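Local coordinates for protein quercetin 2,3-dioxygenase (Escherichia coli, PDB 1TQ5) that cleaves the flavonol quercetin with molecular oxygen in vitro as a metal-dependent bicupin dioxygenase of the pirin family, though its physiological role is unknown, at residues 133-138 against 152-157; 162-167 against 222-227; 172-177 against 210-215; 189-194 against 217-222. All coordinates share one frame; numbering follows the deposited sequence.

Interaction 1 of 4, residues 133-138 against 152-157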
loop_
_atom_site.group_PDB
_atom_site.type_symbol
_atom_site.label_atom_id
_atom_site.label_comp_id
_atom_site.label_asym_id
_atom_site.label_seq_id
_atom_site.Cartn_x
_atom_site.Cartn_y
_atom_site.Cartn_z
ATOM N N ARG A 133 -0.215 8.125 11.846
ATOM C CA ARG A 133 0.860 9.106 11.925
ATOM C C ARG A 133 0.818 10.134 10.810
ATOM O O ARG A 133 0.453 9.831 9.669
ATOM C CB ARG A 133 2.227 8.408 11.908
ATOM C CG ARG A 133 3.419 9.372 11.942
ATOM C CD ARG A 133 4.636 8.715 12.565
ATOM N NE ARG A 133 5.700 9.671 12.872
ATOM C CZ ARG A 133 6.743 9.395 13.653
ATOM N NH1 ARG A 133 6.858 8.197 14.209
ATOM N NH2 ARG A 133 7.680 10.307 13.871
ATOM N N ARG A 134 1.190 11.359 11.158
ATOM C CA ARG A 134 1.244 12.438 10.192
ATOM C C ARG A 134 2.705 12.785 9.968
ATOM O O ARG A 134 3.355 13.373 10.839
ATOM C CB ARG A 134 0.506 13.671 10.696
ATOM C CG ARG A 134 0.696 14.868 9.794
ATOM C CD ARG A 134 -0.265 15.974 10.128
ATOM N NE ARG A 134 -0.082 17.107 9.232
ATOM C CZ ARG A 134 -1.034 17.983 8.944
ATOM N NH1 ARG A 134 -2.239 17.850 9.483
ATOM N NH2 ARG A 134 -0.782 18.993 8.123
ATOM N N PHE A 135 3.209 12.400 8.800
ATOM C CA PHE A 135 4.594 12.652 8.421
ATOM C C PHE A 135 4.696 14.049 7.829
ATOM O O PHE A 135 3.720 14.578 7.290
ATOM C CB PHE A 135 5.046 11.628 7.374
ATOM C CG PHE A 135 4.995 10.201 7.851
ATOM C CD1 PHE A 135 6.045 9.659 8.589
ATOM C CD2 PHE A 135 3.895 9.401 7.574
ATOM C CE1 PHE A 135 5.999 8.344 9.040
ATOM C CE2 PHE A 135 3.839 8.082 8.023
ATOM C CZ PHE A 135 4.896 7.555 8.758
ATOM N N ASP A 136 5.876 14.647 7.924
ATOM C CA ASP A 136 6.073 15.976 7.370
ATOM C C ASP A 136 6.513 15.839 5.915
ATOM O O ASP A 136 7.583 15.302 5.632
ATOM C CB ASP A 136 7.135 16.734 8.163
ATOM C CG ASP A 136 7.089 18.224 7.907
ATOM O OD1 ASP A 136 6.150 18.886 8.394
ATOM O OD2 ASP A 136 7.990 18.732 7.208
ATOM N N ALA A 137 5.679 16.321 4.996
ATOM C CA ALA A 137 5.979 16.251 3.567
ATOM C C ALA A 137 7.385 16.761 3.256
ATOM O O ALA A 137 7.885 17.682 3.905
ATOM C CB ALA A 137 4.946 17.051 2.778
ATOM N N VAL A 138 8.014 16.152 2.254
ATOM C CA VAL A 138 9.356 16.544 1.864
ATOM C C VAL A 138 9.881 15.681 0.732
ATOM O O VAL A 138 10.007 14.465 0.877
ATOM N N GLY A 152 11.239 7.463 12.782
ATOM C CA GLY A 152 9.909 8.038 12.696
ATOM C C GLY A 152 8.879 7.280 11.878
ATOM O O GLY A 152 7.822 7.825 11.555
ATOM N N SER A 153 9.170 6.029 11.548
ATOM C CA SER A 153 8.237 5.219 10.776
ATOM C C SER A 153 7.272 4.499 11.722
ATOM O O SER A 153 7.494 4.452 12.935
ATOM C CB SER A 153 9.004 4.185 9.946
ATOM O OG SER A 153 9.674 3.255 10.784
ATOM N N LEU A 154 6.201 3.945 11.162
ATOM C CA LEU A 154 5.225 3.206 11.952
ATOM C C LEU A 154 5.672 1.749 12.007
ATOM O O LEU A 154 6.226 1.224 11.038
ATOM C CB LEU A 154 3.835 3.293 11.309
ATOM C CG LEU A 154 3.058 4.609 11.415
ATOM C CD1 LEU A 154 1.820 4.550 10.529
ATOM C CD2 LEU A 154 2.662 4.854 12.868
ATOM N N LYS A 155 5.438 1.088 13.136
ATOM C CA LYS A 155 5.840 -0.306 13.263
ATOM C C LYS A 155 4.943 -1.246 12.476
ATOM O O LYS A 155 3.733 -1.048 12.382
ATOM C CB LYS A 155 5.851 -0.746 14.731
ATOM C CG LYS A 155 6.188 -2.226 14.902
ATOM C CD LYS A 155 6.614 -2.570 16.318
ATOM C CE LYS A 155 7.993 -2.009 16.631
ATOM N NZ LYS A 155 8.432 -2.342 18.021
ATOM N N VAL A 156 5.556 -2.269 11.897
ATOM C CA VAL A 156 4.827 -3.274 11.143
ATOM C C VAL A 156 5.378 -4.601 11.645
ATOM O O VAL A 156 6.587 -4.753 11.801
ATOM C CB VAL A 156 5.046 -3.113 9.604
ATOM C CG1 VAL A 156 6.494 -3.376 9.235
ATOM C CG2 VAL A 156 4.112 -4.046 8.846
ATOM N N HIS A 157 4.487 -5.546 11.932
ATOM C CA HIS A 157 4.887 -6.857 12.437
ATOM C C HIS A 157 5.291 -7.801 11.310
ATOM O O HIS A 157 4.699 -8.864 11.124
ATOM C CB HIS A 157 3.743 -7.470 13.245
ATOM C CG HIS A 157 3.394 -6.691 14.473
ATOM N ND1 HIS A 157 4.249 -6.574 15.549
ATOM C CD2 HIS A 157 2.289 -5.976 14.792
ATOM C CE1 HIS A 157 3.685 -5.822 16.477
ATOM N NE2 HIS A 157 2.496 -5.446 16.043
#
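Arg-133 holds its CG anti to its own nitrogen (chi1 178°) and stays extended to NE, which carries the guanidinium to Gly-152; Phe-135 swings its ring beside its backbone N (chi1 -61°) and directs an edge at the same residue. The contact belongs to the connection between the two cupin domains of this pirin: residues 133-138 leave strand 129-133 of the first domain's sheet, and 152-157 include the short strand 154-155, paired in parallel with strand 141-146 in the second. No hydrogen bond crosses between the segments. The guanidinium lays one face toward the Gly-152 carbonyl, modelled too close to be trusted in detail. Firmer is the apolar part, where Arg-133 CB rests 3.7 Å from Leu-154 CD2 and Arg-133 CG sits 3.9 Å above the plane of the Phe-135 ring, over its centre. With an alanine here, the Phe-135 ring would probably lose the aliphatic cover on that face, while the contact of CB with Leu-154 would remain. Leu-154 also reaches Ile-92 and Glu-131 in the first domain, while Phe-135 lies on Gln-142 and Val-144. Ser-153 turns from the contact and hydrogen-bonds through OG to the Arg-150 carbonyl. Gly-152 has a positive phi (74°), and its O lies near the plane of the Phe-135 ring, 3.1 Å from CE1.

Interaction 2 of 4, residues 162-167 against 222-227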
loop_
_atom_site.group_PDB
_atom_site.type_symbol
_atom_site.label_atom_id
_atom_site.label_comp_id
_atom_site.label_asym_id
_atom_site.label_seq_id
_atom_site.Cartn_x
_atom_site.Cartn_y
_atom_site.Cartn_z
ATOM N N LEU A 162 8.683 -0.024 4.116
ATOM C CA LEU A 162 7.888 0.657 3.103
ATOM C C LEU A 162 8.325 2.114 3.063
ATOM O O LEU A 162 8.397 2.781 4.094
ATOM C CB LEU A 162 6.391 0.586 3.435
ATOM C CG LEU A 162 5.449 1.407 2.537
ATOM C CD1 LEU A 162 5.537 0.922 1.087
ATOM C CD2 LEU A 162 4.013 1.292 3.053
ATOM N N TYR A 163 8.626 2.597 1.866
ATOM C CA TYR A 163 9.050 3.973 1.676
ATOM C C TYR A 163 8.093 4.693 0.740
ATOM O O TYR A 163 7.538 4.087 -0.180
ATOM C CB TYR A 163 10.436 4.026 1.034
ATOM C CG TYR A 163 11.548 3.387 1.824
ATOM C CD1 TYR A 163 12.393 4.159 2.619
ATOM C CD2 TYR A 163 11.774 2.014 1.759
ATOM C CE1 TYR A 163 13.440 3.580 3.324
ATOM C CE2 TYR A 163 12.816 1.423 2.462
ATOM C CZ TYR A 163 13.646 2.212 3.242
ATOM O OH TYR A 163 14.679 1.632 3.945
ATOM N N ARG A 164 7.883 5.979 0.997
ATOM C CA ARG A 164 7.080 6.810 0.115
ATOM C C ARG A 164 8.174 7.666 -0.519
ATOM O O ARG A 164 8.867 8.409 0.173
ATOM C CB ARG A 164 6.098 7.693 0.882
ATOM C CG ARG A 164 5.392 8.684 -0.030
ATOM C CD ARG A 164 4.236 9.398 0.654
ATOM N NE ARG A 164 4.630 10.123 1.858
ATOM C CZ ARG A 164 3.799 10.879 2.569
ATOM N NH1 ARG A 164 4.231 11.504 3.655
ATOM N NH2 ARG A 164 2.531 11.012 2.191
ATOM N N TRP A 165 8.334 7.538 -1.831
ATOM C CA TRP A 165 9.384 8.244 -2.549
ATOM C C TRP A 165 8.845 9.312 -3.498
ATOM O O TRP A 165 8.216 8.995 -4.510
ATOM C CB TRP A 165 10.195 7.221 -3.352
ATOM C CG TRP A 165 11.663 7.488 -3.427
ATOM C CD1 TRP A 165 12.278 8.705 -3.510
ATOM C CD2 TRP A 165 12.705 6.509 -3.469
ATOM N NE1 TRP A 165 13.639 8.544 -3.601
ATOM C CE2 TRP A 165 13.930 7.205 -3.579
ATOM C CE3 TRP A 165 12.725 5.109 -3.425
ATOM C CZ2 TRP A 165 15.162 6.547 -3.644
ATOM C CZ3 TRP A 165 13.951 4.454 -3.490
ATOM C CH2 TRP A 165 15.153 5.176 -3.598
ATOM N N ALA A 166 9.087 10.577 -3.171
ATOM C CA ALA A 166 8.644 11.667 -4.030
ATOM C C ALA A 166 9.839 12.082 -4.884
ATOM O O ALA A 166 10.914 12.361 -4.358
ATOM C CB ALA A 166 8.152 12.845 -3.193
ATOM N N LEU A 167 9.656 12.103 -6.199
ATOM C CA LEU A 167 10.738 12.474 -7.106
ATOM C C LEU A 167 10.330 13.562 -8.085
ATOM O O LEU A 167 9.262 13.502 -8.686
ATOM C CB LEU A 167 11.216 11.255 -7.903
ATOM C CG LEU A 167 11.855 10.089 -7.151
ATOM C CD1 LEU A 167 12.194 8.994 -8.142
ATOM C CD2 LEU A 167 13.109 10.549 -6.426
ATOM N N GLU A 222 5.612 9.993 -7.523
ATOM C CA GLU A 222 5.624 9.483 -6.162
ATOM C C GLU A 222 5.365 7.991 -6.258
ATOM O O GLU A 222 4.434 7.559 -6.938
ATOM C CB GLU A 222 4.546 10.138 -5.300
ATOM C CG GLU A 222 4.521 9.600 -3.870
ATOM C CD GLU A 222 3.502 10.301 -2.992
ATOM O OE1 GLU A 222 3.594 11.542 -2.853
ATOM O OE2 GLU A 222 2.612 9.614 -2.437
ATOM N N VAL A 223 6.213 7.206 -5.606
ATOM C CA VAL A 223 6.057 5.763 -5.605
ATOM C C VAL A 223 6.178 5.236 -4.195
ATOM O O VAL A 223 6.774 5.873 -3.321
ATOM C CB VAL A 223 7.135 5.048 -6.461
ATOM C CG1 VAL A 223 7.044 5.501 -7.908
ATOM C CG2 VAL A 223 8.522 5.323 -5.890
ATOM N N LEU A 224 5.581 4.069 -3.984
ATOM C CA LEU A 224 5.641 3.385 -2.708
ATOM C C LEU A 224 6.598 2.240 -2.995
ATOM O O LEU A 224 6.407 1.495 -3.960
ATOM C CB LEU A 224 4.269 2.828 -2.318
ATOM C CG LEU A 224 3.131 3.836 -2.107
ATOM C CD1 LEU A 224 1.875 3.096 -1.706
ATOM C CD2 LEU A 224 3.518 4.842 -1.024
ATOM N N LEU A 225 7.640 2.117 -2.183
ATOM C CA LEU A 225 8.603 1.054 -2.391
ATOM C C LEU A 225 8.543 0.081 -1.232
ATOM O O LEU A 225 8.864 0.424 -0.090
ATOM C CB LEU A 225 10.020 1.622 -2.543
ATOM C CG LEU A 225 11.083 0.609 -2.996
ATOM C CD1 LEU A 225 12.157 1.308 -3.822
ATOM C CD2 LEU A 225 11.691 -0.080 -1.782
ATOM N N PHE A 226 8.097 -1.132 -1.540
ATOM C CA PHE A 226 7.973 -2.197 -0.556
ATOM C C PHE A 226 9.217 -3.071 -0.599
ATOM O O PHE A 226 9.468 -3.713 -1.615
ATOM C CB PHE A 226 6.768 -3.076 -0.888
ATOM C CG PHE A 226 5.445 -2.378 -0.777
ATOM C CD1 PHE A 226 4.725 -2.408 0.413
ATOM C CD2 PHE A 226 4.894 -1.728 -1.877
ATOM C CE1 PHE A 226 3.470 -1.805 0.500
ATOM C CE2 PHE A 226 3.648 -1.125 -1.805
ATOM C CZ PHE A 226 2.930 -1.164 -0.611
ATOM N N ASP A 227 9.996 -3.088 0.483
ATOM C CA ASP A 227 11.195 -3.939 0.571
ATOM C C ASP A 227 10.718 -5.167 1.355
ATOM O O ASP A 227 10.551 -5.113 2.578
ATOM C CB ASP A 227 12.312 -3.229 1.345
ATOM C CG ASP A 227 13.668 -3.922 1.191
ATOM O OD1 ASP A 227 13.752 -5.146 1.435
ATOM O OD2 ASP A 227 14.651 -3.238 0.829
#
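Leu-162 to Leu-167 and Glu-222 to Asp-227 run antiparallel at 158°, their axes 4.6 Å apart, and the hydrogen-bonded pairs Tyr-163/Leu-225 and Trp-165/Val-223 supply four backbone bonds, the straightest from Trp-165 N to Val-223 O (2.7 Å, 174°). They are neighbours in the large sheet of the C-terminal cupin domain. On one face, Leu-162 CD1 stands over the centre of the Phe-226 ring, a CH-pi contact 3.5 Å from the centroid. Farther along that face Arg-164 and Glu-222 cross obliquely: Arg-164 CD touches Glu-222 OE2 (3.5 Å), but the charged atoms do not meet. OE2 hydrogen-bonds Tyr-67 of the first domain instead, and the guanidinium turns to Gln-142 and Gly-88. An alanine at Glu-222 is likely to leave the Tyr-67 hydroxyl without this partner and uncover the aliphatic shaft of Arg-164. On the other face Leu-225, its CG anti to the backbone N (chi1 -170°), lies between two aromatic residues: CD1 meets the indole edge at Trp-165 CZ3 (3.6 Å), and CD2 approaches Tyr-163 CD2 (4.1 Å). This face is thus mainly apolar between the strands, the Tyr-163 hydroxyl bonding Glu-161, whereas the first passes from hydrocarbon to a polar junction between the domains.

Interaction 3 of 4, residues 172-177 against 210-215; sequences QSVHQI and EQAISI
His-175 O is gripped twice from the facing segment: Ile-213 N donates to it at 2.9 Å, and Ala-212 CA adds a CA-H...O contact of 3.4 Å. This is the antiparallel pairing of strands 172-175 and 213-217 at the margin of the smaller sheet in the C-terminal cupin barrel. The return bond, His-175 N to Ile-213 O, lies in the carbonyl plane on a lone pair; Val-174 CA approaches the same oxygen. Ser-173 and Ile-215 form a second hydrogen-bonded pair. Outward, Val-174 CG1 rests 4.0 Å from Ala-212 CB. Inward, Ser-173 CB lies alongside Ile-215 CG2, and Ile-177 reaches across to Ile-213, where its CD1 presses on Ile-213 CG1 at 3.3 Å, tighter than ordinary van der Waals contact. Ile-177 bears a positive phi (93°) and turns its CG1 beside its own N (chi1 -57°), which also sets that carbon over the centre of the His-175 imidazole. The imidazole in turn meets the Tyr-163 ring edge-to-face, joining this sheet to the larger one. Past the strand ends, Gln-211 N is held by Glu-210 OE2 from above the carboxylate plane, and a water bridges the segments, donating to Gln-211 O at 2.7 Å and weakly to Gln-176 OE1.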
loop_
_atom_site.group_PDB
_atom_site.type_symbol
_atom_site.label_atom_id
_atom_site.label_comp_id
_atom_site.label_asym_id
_atom_site.label_seq_id
_atom_site.Cartn_x
_atom_site.Cartn_y
_atom_site.Cartn_z
ATOM N N GLN A 172 16.781 11.207 -9.893
ATOM C CA GLN A 172 17.135 9.795 -9.900
ATOM C C GLN A 172 17.778 9.349 -8.595
ATOM O O GLN A 172 18.516 10.105 -7.957
ATOM C CB GLN A 172 18.097 9.506 -11.048
ATOM C CG GLN A 172 19.299 10.435 -11.070
ATOM C CD GLN A 172 20.424 9.910 -11.930
ATOM O OE1 GLN A 172 21.008 8.865 -11.636
ATOM N NE2 GLN A 172 20.737 10.631 -13.002
ATOM N N SER A 173 17.496 8.112 -8.206
ATOM C CA SER A 173 18.062 7.548 -6.989
ATOM C C SER A 173 18.266 6.049 -7.122
ATOM O O SER A 173 17.992 5.466 -8.170
ATOM C CB SER A 173 17.168 7.851 -5.787
ATOM O OG SER A 173 17.305 9.201 -5.385
ATOM N N VAL A 174 18.754 5.436 -6.049
ATOM C CA VAL A 174 19.021 4.003 -6.023
ATOM C C VAL A 174 18.780 3.435 -4.628
ATOM O O VAL A 174 19.060 4.095 -3.629
ATOM C CB VAL A 174 20.493 3.699 -6.411
ATOM C CG1 VAL A 174 20.748 2.199 -6.365
ATOM C CG2 VAL A 174 20.801 4.251 -7.793
ATOM N N HIS A 175 18.259 2.214 -4.574
ATOM C CA HIS A 175 18.004 1.526 -3.310
ATOM C C HIS A 175 18.717 0.175 -3.393
ATOM O O HIS A 175 18.450 -0.616 -4.297
ATOM C CB HIS A 175 16.502 1.308 -3.105
ATOM C CG HIS A 175 16.153 0.721 -1.771
ATOM N ND1 HIS A 175 14.951 0.093 -1.525
ATOM C CD2 HIS A 175 16.844 0.677 -0.608
ATOM C CE1 HIS A 175 14.916 -0.314 -0.270
ATOM N NE2 HIS A 175 16.053 0.028 0.310
ATOM N N GLN A 176 19.620 -0.081 -2.449
ATOM C CA GLN A 176 20.396 -1.319 -2.425
ATOM C C GLN A 176 19.579 -2.608 -2.512
ATOM O O GLN A 176 19.106 -2.967 -3.591
ATOM C CB GLN A 176 21.288 -1.353 -1.179
ATOM C CG GLN A 176 22.315 -0.224 -1.123
ATOM C CD GLN A 176 23.346 -0.302 -2.239
ATOM O OE1 GLN A 176 23.000 -0.370 -3.420
ATOM N NE2 GLN A 176 24.622 -0.281 -1.867
ATOM N N ILE A 177 19.428 -3.300 -1.383
ATOM C CA ILE A 177 18.688 -4.566 -1.301
ATOM C C ILE A 177 19.638 -5.744 -1.481
ATOM O O ILE A 177 20.336 -5.840 -2.489
ATOM C CB ILE A 177 17.585 -4.666 -2.378
ATOM C CG1 ILE A 177 16.624 -3.487 -2.243
ATOM C CG2 ILE A 177 16.820 -5.976 -2.230
ATOM C CD1 ILE A 177 15.824 -3.242 -3.482
ATOM N N GLU A 210 17.734 -9.042 -7.862
ATOM C CA GLU A 210 18.483 -7.840 -8.202
ATOM C C GLU A 210 19.096 -7.291 -6.916
ATOM O O GLU A 210 18.586 -7.547 -5.823
ATOM C CB GLU A 210 17.560 -6.790 -8.833
ATOM C CG GLU A 210 18.281 -5.527 -9.268
ATOM C CD GLU A 210 19.426 -5.812 -10.224
ATOM O OE1 GLU A 210 19.168 -6.376 -11.308
ATOM O OE2 GLU A 210 20.582 -5.474 -9.893
ATOM N N GLN A 211 20.183 -6.538 -7.043
ATOM C CA GLN A 211 20.849 -5.976 -5.874
ATOM C C GLN A 211 20.675 -4.465 -5.754
ATOM O O GLN A 211 21.034 -3.875 -4.739
ATOM C CB GLN A 211 22.341 -6.330 -5.902
ATOM C CG GLN A 211 23.071 -5.890 -7.169
ATOM C CD GLN A 211 24.494 -6.420 -7.233
ATOM O OE1 GLN A 211 25.304 -6.162 -6.340
ATOM N NE2 GLN A 211 24.803 -7.167 -8.291
ATOM N N ALA A 212 20.117 -3.842 -6.788
ATOM C CA ALA A 212 19.908 -2.398 -6.776
ATOM C C ALA A 212 18.706 -1.969 -7.609
ATOM O O ALA A 212 18.462 -2.494 -8.693
ATOM C CB ALA A 212 21.161 -1.688 -7.277
ATOM N N ILE A 213 17.951 -1.012 -7.087
ATOM C CA ILE A 213 16.786 -0.491 -7.787
ATOM C C ILE A 213 17.137 0.919 -8.240
ATOM O O ILE A 213 17.416 1.789 -7.412
ATOM C CB ILE A 213 15.550 -0.428 -6.858
ATOM C CG1 ILE A 213 15.174 -1.835 -6.383
ATOM C CG2 ILE A 213 14.389 0.233 -7.575
ATOM C CD1 ILE A 213 14.769 -2.783 -7.486
ATOM N N SER A 214 17.152 1.131 -9.552
ATOM C CA SER A 214 17.465 2.440 -10.124
ATOM C C SER A 214 16.164 3.066 -10.576
ATOM O O SER A 214 15.410 2.471 -11.344
ATOM C CB SER A 214 18.406 2.311 -11.323
ATOM O OG SER A 214 19.657 1.770 -10.936
ATOM N N ILE A 215 15.907 4.273 -10.101
ATOM C CA ILE A 215 14.682 4.955 -10.443
ATOM C C ILE A 215 14.957 6.322 -11.061
ATOM O O ILE A 215 15.760 7.101 -10.546
ATOM C CB ILE A 215 13.806 5.109 -9.182
ATOM C CG1 ILE A 215 12.429 5.654 -9.547
ATOM C CG2 ILE A 215 14.495 6.023 -8.184
ATOM C CD1 ILE A 215 11.476 5.699 -8.349
HETATM O O HOH W 1 23.457 -3.200 -3.766
#

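Interaction 4 of 4, residues 189-194 against 217-222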
loop_
_atom_site.group_PDB
_atom_site.type_symbol
_atom_site.label_atom_id
_atom_site.label_comp_id
_atom_site.label_asym_id
_atom_site.label_seq_id
_atom_site.Cartn_x
_atom_site.Cartn_y
_atom_site.Cartn_z
ATOM N N LYS A 189 1.563 8.133 -8.521
ATOM C CA LYS A 189 1.305 9.099 -9.580
ATOM C C LYS A 189 2.588 9.504 -10.288
ATOM O O LYS A 189 3.664 9.474 -9.704
ATOM C CB LYS A 189 0.613 10.344 -9.017
ATOM C CG LYS A 189 1.477 11.199 -8.095
ATOM C CD LYS A 189 0.759 12.501 -7.737
ATOM C CE LYS A 189 0.433 13.313 -8.991
ATOM N NZ LYS A 189 -0.344 14.552 -8.704
ATOM N N GLY A 190 2.467 9.876 -11.556
ATOM C CA GLY A 190 3.630 10.291 -12.310
ATOM C C GLY A 190 4.095 9.252 -13.307
ATOM O O GLY A 190 3.405 8.267 -13.562
ATOM N N ASN A 191 5.272 9.480 -13.871
ATOM C CA ASN A 191 5.847 8.580 -14.862
ATOM C C ASN A 191 7.293 8.331 -14.481
ATOM O O ASN A 191 8.087 9.272 -14.402
ATOM C CB ASN A 191 5.792 9.218 -16.254
ATOM C CG ASN A 191 4.374 9.480 -16.723
ATOM O OD1 ASN A 191 3.684 8.574 -17.195
ATOM N ND2 ASN A 191 3.928 10.723 -16.586
ATOM N N VAL A 192 7.635 7.072 -14.237
ATOM C CA VAL A 192 9.000 6.741 -13.867
ATOM C C VAL A 192 9.549 5.597 -14.709
ATOM O O VAL A 192 8.812 4.920 -15.433
ATOM C CB VAL A 192 9.104 6.352 -12.369
ATOM C CG1 VAL A 192 8.460 7.430 -11.506
ATOM C CG2 VAL A 192 8.443 4.995 -12.120
ATOM N N THR A 193 10.860 5.414 -14.627
ATOM C CA THR A 193 11.551 4.342 -15.331
ATOM C C THR A 193 12.329 3.640 -14.232
ATOM O O THR A 193 13.088 4.274 -13.509
ATOM C CB THR A 193 12.532 4.891 -16.406
ATOM O OG1 THR A 193 11.789 5.420 -17.508
ATOM C CG2 THR A 193 13.443 3.797 -16.916
ATOM N N ILE A 194 12.122 2.336 -14.098
ATOM C CA ILE A 194 12.786 1.559 -13.060
ATOM C C ILE A 194 13.504 0.344 -13.649
ATOM O O ILE A 194 12.872 -0.568 -14.192
ATOM C CB ILE A 194 11.743 1.115 -12.001
ATOM C CG1 ILE A 194 11.138 2.362 -11.342
ATOM C CG2 ILE A 194 12.371 0.198 -10.974
ATOM C CD1 ILE A 194 9.942 2.090 -10.454
ATOM N N ALA A 217 12.792 9.662 -12.692
ATOM C CA ALA A 217 11.471 10.269 -12.846
ATOM C C ALA A 217 11.354 11.061 -14.146
ATOM O O ALA A 217 12.074 12.038 -14.356
ATOM C CB ALA A 217 11.173 11.171 -11.655
ATOM N N ASP A 218 10.438 10.637 -15.013
ATOM C CA ASP A 218 10.229 11.300 -16.294
ATOM C C ASP A 218 9.359 12.544 -16.105
ATOM O O ASP A 218 9.281 13.410 -16.980
ATOM C CB ASP A 218 9.580 10.326 -17.283
ATOM C CG ASP A 218 10.327 9.001 -17.370
ATOM O OD1 ASP A 218 11.551 9.014 -17.631
ATOM O OD2 ASP A 218 9.690 7.941 -17.176
ATOM N N SER A 219 8.702 12.609 -14.952
ATOM C CA SER A 219 7.857 13.733 -14.569
ATOM C C SER A 219 7.789 13.668 -13.047
ATOM O O SER A 219 8.194 12.664 -12.465
ATOM C CB SER A 219 6.456 13.601 -15.178
ATOM O OG SER A 219 5.824 12.394 -14.789
ATOM N N ASP A 220 7.317 14.726 -12.395
ATOM C CA ASP A 220 7.218 14.701 -10.938
ATOM C C ASP A 220 6.414 13.456 -10.602
ATOM O O ASP A 220 5.338 13.242 -11.154
ATOM C CB ASP A 220 6.490 15.938 -10.407
ATOM C CG ASP A 220 7.164 17.233 -10.814
ATOM O OD1 ASP A 220 8.397 17.341 -10.639
ATOM O OD2 ASP A 220 6.458 18.144 -11.300
ATOM N N SER A 221 6.927 12.633 -9.700
ATOM C CA SER A 221 6.228 11.407 -9.359
ATOM C C SER A 221 6.304 11.068 -7.884
ATOM O O SER A 221 6.961 11.753 -7.098
ATOM C CB SER A 221 6.825 10.242 -10.154
ATOM O OG SER A 221 6.889 10.539 -11.538
ATOM N N GLU A 222 5.612 9.993 -7.523
ATOM C CA GLU A 222 5.624 9.483 -6.162
ATOM C C GLU A 222 5.365 7.991 -6.258
ATOM O O GLU A 222 4.434 7.559 -6.938
ATOM C CB GLU A 222 4.546 10.138 -5.300
ATOM C CG GLU A 222 4.521 9.600 -3.870
ATOM C CD GLU A 222 3.502 10.301 -2.992
ATOM O OE1 GLU A 222 3.594 11.542 -2.853
ATOM O OE2 GLU A 222 2.612 9.614 -2.437
HETATM O O HOH W 2 13.039 7.201 -19.277
#
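Asn-191 and Ser-219 meet through three polar atoms. The amide ND2 donates to Ser-219 OG (3.1 Å, 159°), with the hydroxyl lying close to the amide plane, and Asn-191 N adds two weak, bent bonds, one to that same Ser-219 OG and one to Ser-221 OG (3.0 Å). Asn-191 O accepts from Asp-218 N (2.8 Å) and, weakly, from Ser-219 N, so both backbone polar atoms of this residue have two partners. Asn-191 CG lies beside its own N (chi1 -62°), which points the amide at the serine. Ser-221 OG, besides accepting, gives its proton to Ser-219 O at 2.7 Å, from above the carbonyl plane, and fixes the 218-221 turn. Here the chain passes between the two sheets of the cupin barrel: Lys-189 pairs with Glu-222 in the larger sheet, Val-192 with Ala-217 in the smaller, and the register shifts by two between them. Glu-222 N donates to Lys-189 O at 3.0 Å; the return bond is weak. Gly-190 fits where a CB would collide with Ser-221 OG and Asp-220 O, and its N is taken by Thr-201 OG1. Val-192 CG1 packs 3.5 Å from Ser-221 CB. Water joins Thr-193 OG1 (2.8 Å) to Asp-218 OD1, which His-216 ND1 also bonds weakly, and a bound cadmium ion lies about 4 Å from the Thr-193 side chain.

How the interactions relate
Interaction 2 is the buried one; the other three are only partly buried. Interactions 2 and 4 share Glu-222 and strand 221-228, and Leu-167 O probably hydrogen-bonds Ser-221 N between them. Interactions 3 and 4 adjoin in the smaller sheet, where Ile-194 packs on Ile-213 and Ile-215, while Trp-165 and Leu-225 of interaction 2 press on Ser-173 and His-175 of interaction 3 across the barrel interior. Interaction 1 stands at the domain connection, touching interaction 2 where Phe-135 CB meets Arg-164 NH1. Chemistry follows place: regular backbone ladders in interactions 2 and 3, mostly apolar in the core of the first and part exposed at the sheet edge in the second, serine and asparagine bonding at the bend of interaction 4, unbonded packing in interaction 1.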